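Local coordinates for protein endo-arabinase (Bacteroides thetaiotaomicron, PDB 5C0P) that probably hydrolyses glycosidic bonds of arabinan as a metal-binding, five-bladed beta-propeller member of glycoside hydrolase family 43, at residues S186-V191 against W247-E252; I233-S238 against E252-D257; L272-H277 against T289-K294; G192-S197 against S222-T227. All coordinates share one frame; numbering follows the deposited sequence. Where two conformers were deposited one is given.

Interaction 1. Residues S186-V191 against W247-E252; sequences SEAPWV and WVQEPE
W190 meets the carbonyls of E250 and P251, and Q249 packs on E187 and A188, where the loop joining the third and fourth blades of the five-bladed beta-propeller runs beside strand 248-249, the outer strand of the fourth blade. The touching parts point almost the same way, 7° apart, and no direct hydrogen bond crosses between them. At the edge of the W190 ring E250 O lies in the indole plane, 3.4 Å from CD1, while P251 O sits 3.4 Å from the ring-bearing CB. With CG set between the backbone N and the carbonyl carbon (chi1 55°), the pyrrole edge is brought round to these carbonyls. V191 CG2 lies over one face, offset toward the rim of the ring, which also meets that of W221. An alanine here would keep the CB contact to P251 O but would probably open a gap beside E250 O and leave the bridging water without its indole N-H donor.

Q249 works differently. Its CG packs 3.7 Å from E187 O, and the bend at chi2 (-67°) folds the amide back so that OE1 passes over the methyl of A188. Farther along, P189 CG reaches P251 CB at 4.3 Å, a looser apolar touch between exposed residues.

What fixes the Q249 amide lies one shell out. OE1 accepts from W221 NE1, and the water bound by W190 NE1 probably donates to it too. NE2 donates to a second water at 2.9 Å, which in turn donates to W247 O and to E187 OE1, whose partner oxygen OE2 is hydrogen-bonded to K184 N.

Interaction 2. Residues I233-S238 against E252-D257; sequences IGQAVS and ETLNSD
L254 N donates to I233 O (2.9 Å, N-H...O 165°) and I233 N donates to the side chain of N255, so the loop 252-257 docks on both polar atoms of one strand residue, with G234 and T253 only 4.7 Å apart at their CA atoms. The second bond is as straight as the first: I233 N reaches N255 OD1 at 2.8 Å, in the carbonyl plane and on a lone pair, which lets the asparagine amide stand in for a neighbouring strand.

The N255 side chain lies across that of I233 at about a right angle, and I233 CD1 rests 3.9 Å from N255 CG. With CG between its backbone N and carbonyl carbon (chi1 61°), N255 turns back toward the strand. L254 adds the apolar part: CD2 meets I233 CG2 at 3.9 Å, and CD1 lies against the extended chain of Q235, whose OE1 is taken by F298 N. T253 OG1 donates to N255 O at 2.8 Å and closes the loop on itself.

Strand 231-238 belongs to the fourth propeller blade, and this loop leads on to the fifth. N255 ND2 is bound by D257 OD1 and by G259 O, so both ends of the buried amide are engaged. Such pairing leaves it little freedom to flip, and the acceptors round ND2 would probably favour the orientation seen.

Interaction 3. Residues L272-H277 against T289-K294; sequences LMISYH and TPIYIK. With GOL (glycerol), chain I.
The flat T289–P290 peptide has the methyl of M273, a selenomethionine in this crystal, over one face, with CE 3.6 Å from T289 C; T289 O accepts I274 N at 2.9 Å. Bends at chi2 and chi3 (-74° and -67°) curl the M273 chain back over this peptide, although its CB leaves the backbone pointing away from it, and SE ends 3.7 Å from P290 CA. The other flat group, the Y276 ring, is approached obliquely by C3 of a glycerol that probably came from the crystallisation liquor. Glycerol O3 donates to Y276 OH at 3.1 Å, and that hydroxyl is also hydrogen-bonded to D257 OD2.

These residues belong to the beta hairpin of strands 272-278 and 285-290 in the fifth propeller blade. I274 and T289 form an antiparallel hydrogen-bonded pair, and their side chains lie side by side on one face of the sheet. M273 and P290 form the next, non-hydrogen-bonded pair.

Beyond P290 the chain turns off, yet I291 N still donates to L272 O (3.1 Å), coming from 39° above the carbonyl plane instead of on a lone pair. I291 then splits its branches between two neighbours: CG2 packs on L272 CG at 3.7 Å, and CD1 meets I274 CD1 at 3.8 Å. At the exposed end, where Y210 touches both residues, the L272 side chain runs across that of I293 at about a right angle.

Interaction 4. Residues G192-S197 against S222-T227; sequences GSITSS and SSFRKT
G192 N donates to F224 O at 2.9 Å along a nearly straight line (N-H...O 175°), tilted 25° from the carbonyl plane, and this is the one direct hydrogen bond between the segments. The shortest CA–CA distance lies beside it, G192 CA to K226 CA at 3.6 Å. The direction in which a beta carbon would project from G192 is filled by the K226 backbone, so the close approach depends on the missing side chain. K226 CB itself lies 3.5 Å from G192 CA, while its extended chain leads off to bind P189 O through NZ.

I194 faces F224 two residues on. CG2, turned anti to the carbonyl carbon while CG1 takes the cramped place between N and C (chi1 64°), reaches F224 CB at 3.8 Å. The other branch slants along the ring, with CD1 4.0 Å from F224 CE1. W155 of helix 155-158 and V203 pack on I194 too, and the F224 ring meets that of Y231. An alanine at the isoleucine position would probably uncover the flank of the phenylalanine ring and leave W155 with less to pack against.

The contact joins the 194-196 hairpin to the end of strand 217-224 in the fourth propeller blade. A water donates to G192 O and to S223 OG, both at 2.8 Å. The N and O of G192 are thus both engaged, N by F224 O and O by the water, while the apolar pair is left to pack at the surface.

How the interactions relate
From the N terminus, the loop 186-191 opens interaction 1 as the chain leaves the third blade, and 192-197 opens interaction 4 at once. Interaction 4 closes first, at 222-227, wholly within the span of interaction 1; W190 O and K226 N tie the two. Strand segment 233-238 then opens interaction 2 before 247-252 closes interaction 1, so these two cross and share E252; both reach the fourth blade sheet. Interaction 2 closes at 252-257, where R225 NH1 joins it to interaction 4. Interaction 3 follows in series as a fifth-blade hairpin, and D257 OD2 with Y276 OH links the loop 252-257, which leads from the fourth blade, to the fifth.

Interaction 1. Residues S186-V191 against W247-E252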
# COMPACT_ATOMS: atom_id res chain seq x y z
N SER A 186 0.80 1.93 -18.63
CA SER A 186 1.58 2.04 -19.87
C SER A 186 2.25 3.42 -20.05
O SER A 186 3.11 3.58 -20.92
CB SER A 186 0.70 1.75 -21.08
OG SER A 186 -0.22 2.82 -21.27
N GLU A 187 1.85 4.40 -19.24
CA GLU A 187 2.45 5.73 -19.33
C GLU A 187 3.90 5.74 -18.85
O GLU A 187 4.67 6.64 -19.18
CB GLU A 187 1.61 6.74 -18.56
CG GLU A 187 0.23 6.87 -19.15
CD GLU A 187 -0.63 7.90 -18.46
OE1 GLU A 187 -0.12 8.99 -18.10
OE2 GLU A 187 -1.83 7.61 -18.29
N ALA A 188 4.27 4.74 -18.04
CA ALA A 188 5.65 4.62 -17.58
C ALA A 188 6.44 3.84 -18.62
O ALA A 188 6.06 2.72 -18.98
CB ALA A 188 5.71 3.91 -16.24
N PRO A 189 7.55 4.41 -19.11
CA PRO A 189 8.29 3.78 -20.21
C PRO A 189 8.93 2.45 -19.81
O PRO A 189 9.24 1.65 -20.69
CB PRO A 189 9.39 4.79 -20.53
CG PRO A 189 9.00 6.05 -19.86
CD PRO A 189 8.10 5.72 -18.74
N TRP A 190 9.12 2.22 -18.52
CA TRP A 190 9.81 1.00 -18.09
C TRP A 190 8.87 -0.19 -18.04
O TRP A 190 9.32 -1.34 -17.95
CB TRP A 190 10.47 1.20 -16.72
CG TRP A 190 9.53 1.66 -15.64
CD1 TRP A 190 9.29 2.96 -15.26
CD2 TRP A 190 8.70 0.84 -14.80
NE1 TRP A 190 8.37 2.98 -14.24
CE2 TRP A 190 8.00 1.70 -13.93
CE3 TRP A 190 8.51 -0.54 -14.68
CZ2 TRP A 190 7.10 1.23 -12.97
CZ3 TRP A 190 7.62 -1.01 -13.71
CH2 TRP A 190 6.93 -0.13 -12.88
N VAL A 191 7.57 0.07 -18.11
CA VAL A 191 6.56 -0.97 -17.92
C VAL A 191 6.45 -1.91 -19.13
O VAL A 191 6.41 -1.46 -20.28
CB VAL A 191 5.18 -0.36 -17.60
CG1 VAL A 191 4.08 -1.41 -17.71
CG2 VAL A 191 5.19 0.27 -16.22
N TRP A 247 0.88 13.71 -13.40
CA TRP A 247 1.95 12.85 -12.93
C TRP A 247 2.93 12.56 -14.06
O TRP A 247 2.55 12.14 -15.15
CB TRP A 247 1.34 11.57 -12.38
CG TRP A 247 0.58 11.80 -11.11
CD1 TRP A 247 -0.77 11.98 -10.98
CD2 TRP A 247 1.14 11.90 -9.80
NE1 TRP A 247 -1.08 12.19 -9.65
CE2 TRP A 247 0.07 12.14 -8.91
CE3 TRP A 247 2.44 11.82 -9.30
CZ2 TRP A 247 0.27 12.28 -7.54
CZ3 TRP A 247 2.63 11.96 -7.93
CH2 TRP A 247 1.56 12.18 -7.07
N VAL A 248 4.21 12.81 -13.80
CA VAL A 248 5.25 12.55 -14.79
C VAL A 248 6.04 11.32 -14.34
O VAL A 248 6.66 11.33 -13.27
CB VAL A 248 6.19 13.76 -14.96
CG1 VAL A 248 7.35 13.43 -15.88
CG2 VAL A 248 5.41 14.98 -15.48
N GLN A 249 5.98 10.26 -15.15
CA GLN A 249 6.66 9.00 -14.83
C GLN A 249 8.16 9.10 -15.05
O GLN A 249 8.61 9.59 -16.09
CB GLN A 249 6.11 7.87 -15.69
CG GLN A 249 4.59 7.73 -15.66
CD GLN A 249 4.08 7.28 -14.30
OE1 GLN A 249 4.77 6.58 -13.56
NE2 GLN A 249 2.86 7.69 -13.97
N GLU A 250 8.94 8.63 -14.09
CA GLU A 250 10.38 8.51 -14.28
C GLU A 250 10.64 7.27 -15.12
O GLU A 250 9.97 6.26 -14.96
CB GLU A 250 11.10 8.43 -12.94
CG GLU A 250 11.25 9.77 -12.26
CD GLU A 250 12.10 10.72 -13.07
OE1 GLU A 250 13.27 10.38 -13.36
OE2 GLU A 250 11.60 11.81 -13.42
N PRO A 251 11.62 7.36 -16.03
CA PRO A 251 11.84 6.27 -16.98
C PRO A 251 12.51 5.04 -16.37
O PRO A 251 12.41 3.97 -16.97
CB PRO A 251 12.75 6.90 -18.04
CG PRO A 251 13.42 8.05 -17.33
CD PRO A 251 12.40 8.57 -16.37
N GLU A 252 13.18 5.19 -15.23
CA GLU A 252 13.90 4.07 -14.63
C GLU A 252 13.25 3.63 -13.32
O GLU A 252 12.77 4.47 -12.55
CB GLU A 252 15.37 4.43 -14.36
CG GLU A 252 16.10 5.06 -15.54
CD GLU A 252 16.25 4.13 -16.73
OE1 GLU A 252 16.16 2.89 -16.54
OE2 GLU A 252 16.46 4.63 -17.85
O HOH W 1 1.60 9.55 -15.88
O HOH W 2 7.11 5.25 -13.02

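Interaction 2. Residues I233-S238 against E252-D257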
# COMPACT_ATOMS: atom_id res chain seq x y z
N ILE A 233 9.63 -1.20 -8.54
CA ILE A 233 9.08 0.03 -7.99
C ILE A 233 9.35 1.14 -8.99
O ILE A 233 10.52 1.37 -9.38
CB ILE A 233 9.77 0.41 -6.67
CG1 ILE A 233 9.74 -0.78 -5.69
CG2 ILE A 233 9.12 1.65 -6.07
CD1 ILE A 233 10.72 -0.62 -4.53
N GLY A 234 8.29 1.82 -9.41
CA GLY A 234 8.43 2.99 -10.25
C GLY A 234 8.06 4.22 -9.44
O GLY A 234 7.44 4.12 -8.37
N GLN A 235 8.47 5.38 -9.93
CA GLN A 235 8.07 6.63 -9.29
C GLN A 235 7.54 7.61 -10.31
O GLN A 235 7.90 7.56 -11.49
CB GLN A 235 9.24 7.24 -8.49
CG GLN A 235 10.39 7.76 -9.34
CD GLN A 235 11.50 8.36 -8.50
OE1 GLN A 235 11.25 8.97 -7.45
NE2 GLN A 235 12.74 8.20 -8.95
N ALA A 236 6.65 8.48 -9.85
CA ALA A 236 6.11 9.55 -10.67
C ALA A 236 6.07 10.81 -9.82
O ALA A 236 5.94 10.73 -8.60
CB ALA A 236 4.72 9.21 -11.16
N VAL A 237 6.20 11.96 -10.46
CA VAL A 237 6.26 13.22 -9.73
C VAL A 237 5.10 14.12 -10.16
O VAL A 237 4.79 14.23 -11.35
CB VAL A 237 7.59 13.95 -9.98
CG1 VAL A 237 7.57 15.35 -9.36
CG2 VAL A 237 8.75 13.14 -9.39
N SER A 238 4.43 14.72 -9.18
CA SER A 238 3.47 15.79 -9.45
C SER A 238 4.06 17.09 -8.94
O SER A 238 3.96 17.41 -7.75
CB SER A 238 2.13 15.51 -8.79
OG SER A 238 1.22 16.57 -9.05
N GLU A 252 13.18 5.19 -15.23
CA GLU A 252 13.90 4.07 -14.63
C GLU A 252 13.25 3.63 -13.32
O GLU A 252 12.77 4.47 -12.55
CB GLU A 252 15.37 4.43 -14.36
CG GLU A 252 16.10 5.06 -15.54
CD GLU A 252 16.25 4.13 -16.73
OE1 GLU A 252 16.16 2.89 -16.54
OE2 GLU A 252 16.46 4.63 -17.85
N THR A 253 13.24 2.32 -13.07
CA THR A 253 12.74 1.82 -11.79
C THR A 253 13.75 2.10 -10.68
O THR A 253 14.93 2.32 -10.95
CB THR A 253 12.41 0.32 -11.84
OG1 THR A 253 13.60 -0.44 -12.10
CG2 THR A 253 11.40 0.03 -12.94
N LEU A 254 13.28 2.10 -9.44
CA LEU A 254 14.17 2.32 -8.31
C LEU A 254 15.10 1.13 -8.10
O LEU A 254 16.19 1.27 -7.55
CB LEU A 254 13.38 2.55 -7.03
CG LEU A 254 12.93 3.96 -6.65
CD1 LEU A 254 12.04 4.56 -7.71
CD2 LEU A 254 12.23 3.93 -5.31
N ASN A 255 14.64 -0.05 -8.51
CA ASN A 255 15.27 -1.31 -8.10
C ASN A 255 15.33 -2.34 -9.22
O ASN A 255 14.56 -2.26 -10.18
CB ASN A 255 14.51 -1.89 -6.91
CG ASN A 255 13.06 -2.20 -7.23
OD1 ASN A 255 12.40 -1.46 -7.98
ND2 ASN A 255 12.56 -3.29 -6.68
N SER A 256 16.24 -3.31 -9.08
CA SER A 256 16.39 -4.39 -10.04
C SER A 256 16.41 -5.73 -9.34
O SER A 256 16.91 -6.72 -9.89
CB SER A 256 17.68 -4.21 -10.84
OG SER A 256 17.58 -3.10 -11.70
N ASP A 257 15.86 -5.78 -8.13
CA ASP A 257 15.87 -7.00 -7.34
C ASP A 257 14.55 -7.79 -7.36
O ASP A 257 14.34 -8.65 -6.49
CB ASP A 257 16.29 -6.70 -5.89
CG ASP A 257 15.41 -5.67 -5.23
OD1 ASP A 257 14.40 -5.26 -5.83
OD2 ASP A 257 15.73 -5.29 -4.08
O HOH W 3 10.10 5.12 -12.32
O HOH W 4 13.84 6.54 -11.02

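Interaction 3. Residues L272-H277 against T289-K294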
# COMPACT_ATOMS: atom_id res chain seq x y z
N LEU A 272 14.55 8.86 6.61
CA LEU A 272 13.61 8.33 5.63
C LEU A 272 14.02 6.92 5.19
O LEU A 272 15.19 6.66 4.87
CB LEU A 272 13.49 9.28 4.43
CG LEU A 272 12.36 9.03 3.43
CD1 LEU A 272 10.99 9.27 4.07
CD2 LEU A 272 12.54 9.91 2.19
N MSE A 273 13.04 6.01 5.21
CA MSE A 273 13.26 4.61 4.87
C MSE A 273 12.25 4.16 3.83
O MSE A 273 11.14 4.69 3.76
CB MSE A 273 13.05 3.71 6.11
CG MSE A 273 13.77 4.17 7.36
SE MSE A 273 15.66 3.83 7.26
CE MSE A 273 15.59 1.90 7.27
N ILE A 274 12.61 3.15 3.05
CA ILE A 274 11.66 2.47 2.17
C ILE A 274 11.48 1.03 2.67
O ILE A 274 12.41 0.42 3.18
CB ILE A 274 12.11 2.51 0.69
CG1 ILE A 274 11.02 1.95 -0.24
CG2 ILE A 274 13.42 1.76 0.49
CD1 ILE A 274 11.26 2.26 -1.73
N SER A 275 10.26 0.53 2.54
CA SER A 275 9.94 -0.86 2.86
C SER A 275 9.20 -1.50 1.69
O SER A 275 8.21 -0.94 1.19
CB SER A 275 9.06 -0.92 4.12
OG SER A 275 8.61 -2.24 4.40
N TYR A 276 9.69 -2.66 1.24
CA TYR A 276 9.06 -3.39 0.14
C TYR A 276 9.44 -4.85 0.25
O TYR A 276 10.26 -5.19 1.08
CB TYR A 276 9.48 -2.82 -1.23
CG TYR A 276 10.95 -2.94 -1.60
CD1 TYR A 276 11.39 -3.96 -2.44
CD2 TYR A 276 11.87 -2.00 -1.16
CE1 TYR A 276 12.73 -4.04 -2.82
CE2 TYR A 276 13.21 -2.08 -1.53
CZ TYR A 276 13.63 -3.10 -2.35
OH TYR A 276 14.96 -3.17 -2.71
N HIS A 277 8.87 -5.72 -0.58
CA HIS A 277 9.32 -7.11 -0.54
C HIS A 277 10.14 -7.46 -1.77
O HIS A 277 9.94 -6.87 -2.83
CB HIS A 277 8.14 -8.09 -0.39
CG HIS A 277 7.33 -8.26 -1.63
ND1 HIS A 277 6.10 -7.66 -1.80
CD2 HIS A 277 7.57 -8.95 -2.78
CE1 HIS A 277 5.62 -7.97 -2.99
NE2 HIS A 277 6.50 -8.75 -3.61
N THR A 289 15.23 -0.24 4.11
CA THR A 289 16.54 0.37 3.95
C THR A 289 16.40 1.89 3.78
O THR A 289 15.35 2.38 3.35
CB THR A 289 17.25 -0.30 2.75
OG1 THR A 289 18.63 0.08 2.69
CG2 THR A 289 16.55 0.05 1.46
N PRO A 290 17.46 2.64 4.12
CA PRO A 290 17.37 4.10 3.94
C PRO A 290 17.15 4.47 2.49
O PRO A 290 17.64 3.80 1.57
CB PRO A 290 18.73 4.60 4.42
CG PRO A 290 19.20 3.56 5.39
CD PRO A 290 18.69 2.25 4.84
N ILE A 291 16.42 5.56 2.28
CA ILE A 291 16.21 6.07 0.94
C ILE A 291 16.41 7.58 0.95
O ILE A 291 16.19 8.23 1.98
CB ILE A 291 14.82 5.69 0.41
CG1 ILE A 291 14.70 5.99 -1.08
CG2 ILE A 291 13.73 6.40 1.19
CD1 ILE A 291 13.42 5.44 -1.70
N TYR A 292 16.85 8.13 -0.17
CA TYR A 292 17.24 9.52 -0.23
C TYR A 292 16.56 10.23 -1.38
O TYR A 292 16.25 9.63 -2.40
CB TYR A 292 18.76 9.63 -0.38
CG TYR A 292 19.51 8.96 0.75
CD1 TYR A 292 19.90 9.68 1.87
CD2 TYR A 292 19.84 7.61 0.70
CE1 TYR A 292 20.58 9.08 2.90
CE2 TYR A 292 20.53 7.00 1.73
CZ TYR A 292 20.89 7.74 2.83
OH TYR A 292 21.58 7.16 3.88
N ILE A 293 16.34 11.53 -1.20
CA ILE A 293 15.77 12.36 -2.24
C ILE A 293 16.88 13.19 -2.86
O ILE A 293 17.67 13.83 -2.16
CB ILE A 293 14.68 13.28 -1.65
CG1 ILE A 293 13.52 12.42 -1.15
CG2 ILE A 293 14.20 14.27 -2.69
CD1 ILE A 293 12.77 13.04 -0.01
N LYS A 294 16.98 13.15 -4.18
CA LYS A 294 17.99 13.93 -4.89
C LYS A 294 17.32 14.54 -6.10
O LYS A 294 16.68 13.83 -6.88
CB LYS A 294 19.16 13.05 -5.31
CG LYS A 294 20.38 13.82 -5.81
C1 GOL I . 16.84 1.26 -1.77
C2 GOL I . 16.19 1.60 -3.11
O2 GOL I . 15.35 2.73 -2.95
C3 GOL I . 15.35 0.43 -3.59
O3 GOL I . 16.21 -0.62 -3.97

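Interaction 4. Residues G192-S197 against S222-T227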
# COMPACT_ATOMS: atom_id res chain seq x y z
N GLY A 192 6.37 -3.21 -18.86
CA GLY A 192 6.09 -4.18 -19.89
C GLY A 192 4.85 -4.97 -19.55
O GLY A 192 4.53 -5.16 -18.38
N SER A 193 4.13 -5.42 -20.57
CA SER A 193 2.92 -6.20 -20.34
C SER A 193 3.22 -7.62 -19.88
O SER A 193 4.26 -8.20 -20.22
CB SER A 193 2.07 -6.25 -21.61
OG SER A 193 1.74 -4.95 -22.06
N ILE A 194 2.30 -8.18 -19.11
CA ILE A 194 2.38 -9.58 -18.74
C ILE A 194 1.11 -10.29 -19.20
O ILE A 194 0.11 -9.64 -19.54
CB ILE A 194 2.55 -9.77 -17.22
CG1 ILE A 194 1.33 -9.24 -16.47
CG2 ILE A 194 3.84 -9.10 -16.76
CD1 ILE A 194 1.28 -9.71 -15.02
N THR A 195 1.15 -11.61 -19.21
CA THR A 195 0.00 -12.40 -19.63
C THR A 195 -0.46 -13.29 -18.49
O THR A 195 0.33 -14.05 -17.92
CB THR A 195 0.33 -13.24 -20.88
OG1 THR A 195 0.66 -12.37 -21.97
CG2 THR A 195 -0.86 -14.11 -21.28
N SER A 196 -1.74 -13.19 -18.14
CA SER A 196 -2.32 -14.04 -17.11
C SER A 196 -3.82 -14.10 -17.26
O SER A 196 -4.44 -13.11 -17.67
CB SER A 196 -1.97 -13.52 -15.72
OG SER A 196 -2.46 -14.39 -14.71
N SER A 197 -4.41 -15.25 -16.93
CA SER A 197 -5.86 -15.42 -16.92
C SER A 197 -6.49 -15.03 -18.26
O SER A 197 -7.59 -14.46 -18.30
CB SER A 197 -6.50 -14.62 -15.78
OG SER A 197 -5.91 -14.96 -14.54
N SER A 222 3.94 -0.06 -8.24
CA SER A 222 4.62 -1.22 -8.81
C SER A 222 3.97 -1.80 -10.05
O SER A 222 2.75 -1.76 -10.22
CB SER A 222 4.77 -2.32 -7.76
OG SER A 222 5.78 -1.98 -6.83
N SER A 223 4.83 -2.36 -10.90
CA SER A 223 4.42 -3.09 -12.10
C SER A 223 5.57 -3.99 -12.51
O SER A 223 6.53 -4.15 -11.76
CB SER A 223 4.05 -2.11 -13.22
OG SER A 223 3.30 -2.76 -14.23
N PHE A 224 5.48 -4.57 -13.70
CA PHE A 224 6.56 -5.42 -14.21
C PHE A 224 7.35 -4.69 -15.29
O PHE A 224 6.78 -3.94 -16.08
CB PHE A 224 5.98 -6.74 -14.73
CG PHE A 224 5.41 -7.59 -13.63
CD1 PHE A 224 4.10 -7.42 -13.21
CD2 PHE A 224 6.22 -8.52 -12.98
CE1 PHE A 224 3.59 -8.19 -12.17
CE2 PHE A 224 5.72 -9.29 -11.95
CZ PHE A 224 4.40 -9.12 -11.54
N ARG A 225 8.66 -4.92 -15.32
CA ARG A 225 9.57 -4.24 -16.24
C ARG A 225 9.58 -4.90 -17.60
O ARG A 225 9.60 -6.13 -17.70
CB ARG A 225 11.01 -4.28 -15.71
CG ARG A 225 11.19 -3.67 -14.36
CD ARG A 225 12.60 -3.14 -14.19
NE ARG A 225 13.66 -4.16 -14.29
CZ ARG A 225 14.91 -3.92 -13.92
NH1 ARG A 225 15.23 -2.74 -13.42
NH2 ARG A 225 15.84 -4.86 -14.02
N LYS A 226 9.65 -4.09 -18.66
CA LYS A 226 9.70 -4.61 -20.02
C LYS A 226 11.04 -5.27 -20.36
O LYS A 226 11.08 -6.19 -21.18
CB LYS A 226 9.35 -3.53 -21.04
CG LYS A 226 10.39 -2.44 -21.21
CD LYS A 226 9.88 -1.35 -22.14
CE LYS A 226 10.96 -0.33 -22.42
NZ LYS A 226 10.41 0.87 -23.11
N THR A 227 12.12 -4.82 -19.72
CA THR A 227 13.45 -5.35 -20.07
C THR A 227 13.63 -6.81 -19.67
O THR A 227 14.17 -7.60 -20.45
CB THR A 227 14.58 -4.53 -19.40
OG1 THR A 227 14.36 -4.49 -17.98
CG2 THR A 227 14.65 -3.12 -19.94
O HOH W 5 2.91 -4.82 -16.14